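PDB 6XJ9: agarase from Pseudoalteromonas fuliginea, which probably hydrolyses agarose, the galactan of red algal cell walls, as a family 50 glycoside hydrolase. Local coordinates for residues E94-G99 and G126-Y131. Numbering follows the deposited sequence.
Sequences ELANPG and GGYNTY
With CG of Tyr128 anti to its carbonyl carbon (chi1 -74°) and the ring turned by chi2 -85°, one ring face lies against Ala96. The methyl CB of Ala96 sits over the ring centre, 3.5 Å from the Tyr128 centroid, in a CH-pi contact. The same ring makes a cation-pi contact with Lys204. Without the ring, as with an alanine here, the Ala96 methyl would probably lose its cover and Lys204 its aromatic partner. The backbones pair antiparallel. Leu95 N donates to Asn129 O at 3.0 Å, and Asn129 N returns a bond to Leu95 O. Further along, Asn97 N reaches Gly126 O at 2.8 Å and nearly straight (175°), while Gly126 N binds Asn97 O. Between these two pairs the register shifts by one, a beta bulge. On the Leu95 face, CD1 of Leu95 packs 3.8 Å from Tyr131 CD1. A water bonds to Leu95 O and accepts from Asn129 ND2; it is also hydrogen-bonded to Tyr131 OH (2.6 Å), in the plane of that ring. Asn129 OD1 accepts from Tyr128 N of the second subunit. Within the CBM-like domain, strand 89-97 runs between strands 128-134 and 199-210, and strand 128-134 continues the pairing to strand 169-174.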
ATOM      1  N   GLU A  94     -14.659   8.888  20.601  1.00 27.60           N
ATOM      2  CA  GLU A  94     -13.252   9.173  20.380  1.00 29.08           C
ATOM      3  C   GLU A  94     -12.452   7.892  20.602  1.00 28.26           C
ATOM      4  O   GLU A  94     -12.402   7.382  21.725  1.00 28.69           O
ATOM      5  CB  GLU A  94     -12.781  10.302  21.293  1.00 33.62           C
ATOM      6  CG  GLU A  94     -12.923  11.669  20.664  1.00 37.92           C
ATOM      7  CD  GLU A  94     -12.205  12.750  21.451  1.00 41.74           C
ATOM      8  OE1 GLU A  94     -12.680  13.076  22.561  1.00 43.55           O
ATOM      9  OE2 GLU A  94     -11.161  13.235  20.969  1.00 43.06           O
ATOM     10  N   LEU A  95     -11.852   7.383  19.514  1.00 24.69           N
ATOM     11  CA  LEU A  95     -11.362   6.013  19.450  1.00 24.86           C
ATOM     12  C   LEU A  95      -9.952   5.974  18.876  1.00 24.07           C
ATOM     13  O   LEU A  95      -9.668   6.611  17.869  1.00 25.29           O
ATOM     14  CB  LEU A  95     -12.297   5.160  18.579  1.00 23.81           C
ATOM     15  CG  LEU A  95     -13.762   5.088  19.016  1.00 23.99           C
ATOM     16  CD1 LEU A  95     -14.617   4.392  17.964  1.00 21.33           C
ATOM     17  CD2 LEU A  95     -13.912   4.402  20.370  1.00 22.79           C
ATOM     18  N   ALA A  96      -9.096   5.177  19.518  1.00 26.10           N
ATOM     19  CA  ALA A  96      -7.800   4.811  18.974  1.00 27.48           C
ATOM     20  C   ALA A  96      -7.732   3.294  18.831  1.00 26.76           C
ATOM     21  O   ALA A  96      -8.613   2.587  19.308  1.00 25.97           O
ATOM     22  CB  ALA A  96      -6.700   5.329  19.868  1.00 27.17           C
ATOM     23  N   ASN A  97      -6.675   2.803  18.180  1.00 26.38           N
ATOM     24  CA  ASN A  97      -6.507   1.370  18.012  1.00 26.40           C
ATOM     25  C   ASN A  97      -5.038   1.024  18.250  1.00 27.65           C
ATOM     26  O   ASN A  97      -4.204   1.202  17.369  1.00 27.28           O
ATOM     27  CB  ASN A  97      -7.066   0.917  16.659  1.00 25.16           C
ATOM     28  CG  ASN A  97      -6.680  -0.494  16.270  1.00 22.52           C
ATOM     29  OD1 ASN A  97      -6.126  -1.237  17.074  1.00 24.71           O
ATOM     30  ND2 ASN A  97      -6.967  -0.866  15.037  1.00 21.55           N
ATOM     31  N   PRO A  98      -4.678   0.539  19.459  1.00 29.11           N
ATOM     32  CA  PRO A  98      -3.298   0.150  19.749  1.00 31.06           C
ATOM     33  C   PRO A  98      -2.919  -1.256  19.282  1.00 31.04           C
ATOM     34  O   PRO A  98      -1.828  -1.721  19.591  1.00 36.20           O
ATOM     35  CB  PRO A  98      -3.235   0.252  21.285  1.00 31.88           C
ATOM     36  CG  PRO A  98      -4.654  -0.045  21.751  1.00 32.46           C
ATOM     37  CD  PRO A  98      -5.566   0.413  20.630  1.00 29.95           C
ATOM     38  N   GLY A  99      -3.822  -1.920  18.548  1.00 31.24           N
ATOM     39  CA  GLY A  99      -3.617  -3.272  18.047  1.00 28.86           C
ATOM     40  C   GLY A  99      -2.741  -3.270  16.799  1.00 29.60           C
ATOM     41  O   GLY A  99      -2.161  -2.242  16.456  1.00 29.58           O
ATOM     42  N   GLY A 126      -3.571   3.103  15.199  1.00 25.08           N
ATOM     43  CA  GLY A 126      -3.072   4.447  15.447  1.00 26.09           C
ATOM     44  C   GLY A 126      -3.888   5.177  16.512  1.00 27.16           C
ATOM     45  O   GLY A 126      -4.667   4.556  17.240  1.00 25.94           O
ATOM     46  N   GLY A 127      -3.710   6.503  16.570  1.00 25.20           N
ATOM     47  CA  GLY A 127      -4.236   7.307  17.663  1.00 26.17           C
ATOM     48  C   GLY A 127      -5.702   7.694  17.463  1.00 26.63           C
ATOM     49  O   GLY A 127      -6.445   7.047  16.725  1.00 28.13           O
ATOM     50  N   TYR A 128      -6.096   8.795  18.104  1.00 26.88           N
ATOM     51  CA  TYR A 128      -7.497   9.096  18.328  1.00 26.29           C
ATOM     52  C   TYR A 128      -8.094   9.892  17.171  1.00 26.86           C
ATOM     53  O   TYR A 128      -7.508  10.860  16.683  1.00 25.84           O
ATOM     54  CB  TYR A 128      -7.665   9.795  19.678  1.00 26.39           C
ATOM     55  CG  TYR A 128      -7.521   8.877  20.865  1.00 26.44           C
ATOM     56  CD1 TYR A 128      -8.603   8.146  21.329  1.00 27.06           C
ATOM     57  CD2 TYR A 128      -6.307   8.727  21.514  1.00 27.52           C
ATOM     58  CE1 TYR A 128      -8.480   7.289  22.412  1.00 28.40           C
ATOM     59  CE2 TYR A 128      -6.164   7.877  22.600  1.00 28.43           C
ATOM     60  CZ  TYR A 128      -7.260   7.160  23.051  1.00 28.54           C
ATOM     61  OH  TYR A 128      -7.143   6.320  24.119  1.00 30.38           O
ATOM     62  N   ASN A 129      -9.288   9.458  16.759  1.00 25.86           N
ATOM     63  CA  ASN A 129     -10.117  10.153  15.792  1.00 26.13           C
ATOM     64  C   ASN A 129     -11.548  10.128  16.311  1.00 26.59           C
ATOM     65  O   ASN A 129     -11.873   9.325  17.186  1.00 26.89           O
ATOM     66  CB  ASN A 129      -9.997   9.505  14.408  1.00 26.61           C
ATOM     67  CG  ASN A 129      -8.605   9.662  13.845  1.00 26.96           C
ATOM     68  OD1 ASN A 129      -8.263  10.721  13.320  1.00 28.33           O
ATOM     69  ND2 ASN A 129      -7.782   8.634  13.982  1.00 26.27           N
ATOM     70  N   THR A 130     -12.393  11.000  15.758  1.00 27.12           N
ATOM     71  CA  THR A 130     -13.796  11.022  16.138  1.00 26.46           C
ATOM     72  C   THR A 130     -14.627  10.325  15.065  1.00 24.81           C
ATOM     73  O   THR A 130     -14.480  10.594  13.871  1.00 23.07           O
ATOM     74  CB  THR A 130     -14.267  12.430  16.531  1.00 28.23           C
ATOM     75  OG1 THR A 130     -13.602  12.760  17.750  1.00 30.12           O
ATOM     76  CG2 THR A 130     -15.757  12.506  16.781  1.00 28.32           C
ATOM     77  N   TYR A 131     -15.484   9.413  15.533  1.00 24.29           N
ATOM     78  CA  TYR A 131     -16.424   8.656  14.725  1.00 24.86           C
ATOM     79  C   TYR A 131     -17.825   9.016  15.194  1.00 25.84           C
ATOM     80  O   TYR A 131     -18.114   8.940  16.388  1.00 29.15           O
ATOM     81  CB  TYR A 131     -16.140   7.159  14.867  1.00 23.75           C
ATOM     82  CG  TYR A 131     -14.728   6.812  14.479  1.00 23.26           C
ATOM     83  CD1 TYR A 131     -13.670   7.005  15.361  1.00 23.64           C
ATOM     84  CD2 TYR A 131     -14.440   6.352  13.202  1.00 22.69           C
ATOM     85  CE1 TYR A 131     -12.363   6.723  14.990  1.00 23.38           C
ATOM     86  CE2 TYR A 131     -13.141   6.069  12.817  1.00 23.71           C
ATOM     87  CZ  TYR A 131     -12.102   6.245  13.714  1.00 24.16           C
ATOM     88  OH  TYR A 131     -10.830   5.955  13.312  1.00 23.43           O
TER
HETATM   89  O   HOH W   1      -9.020   6.169  15.219  1.00 20.95           O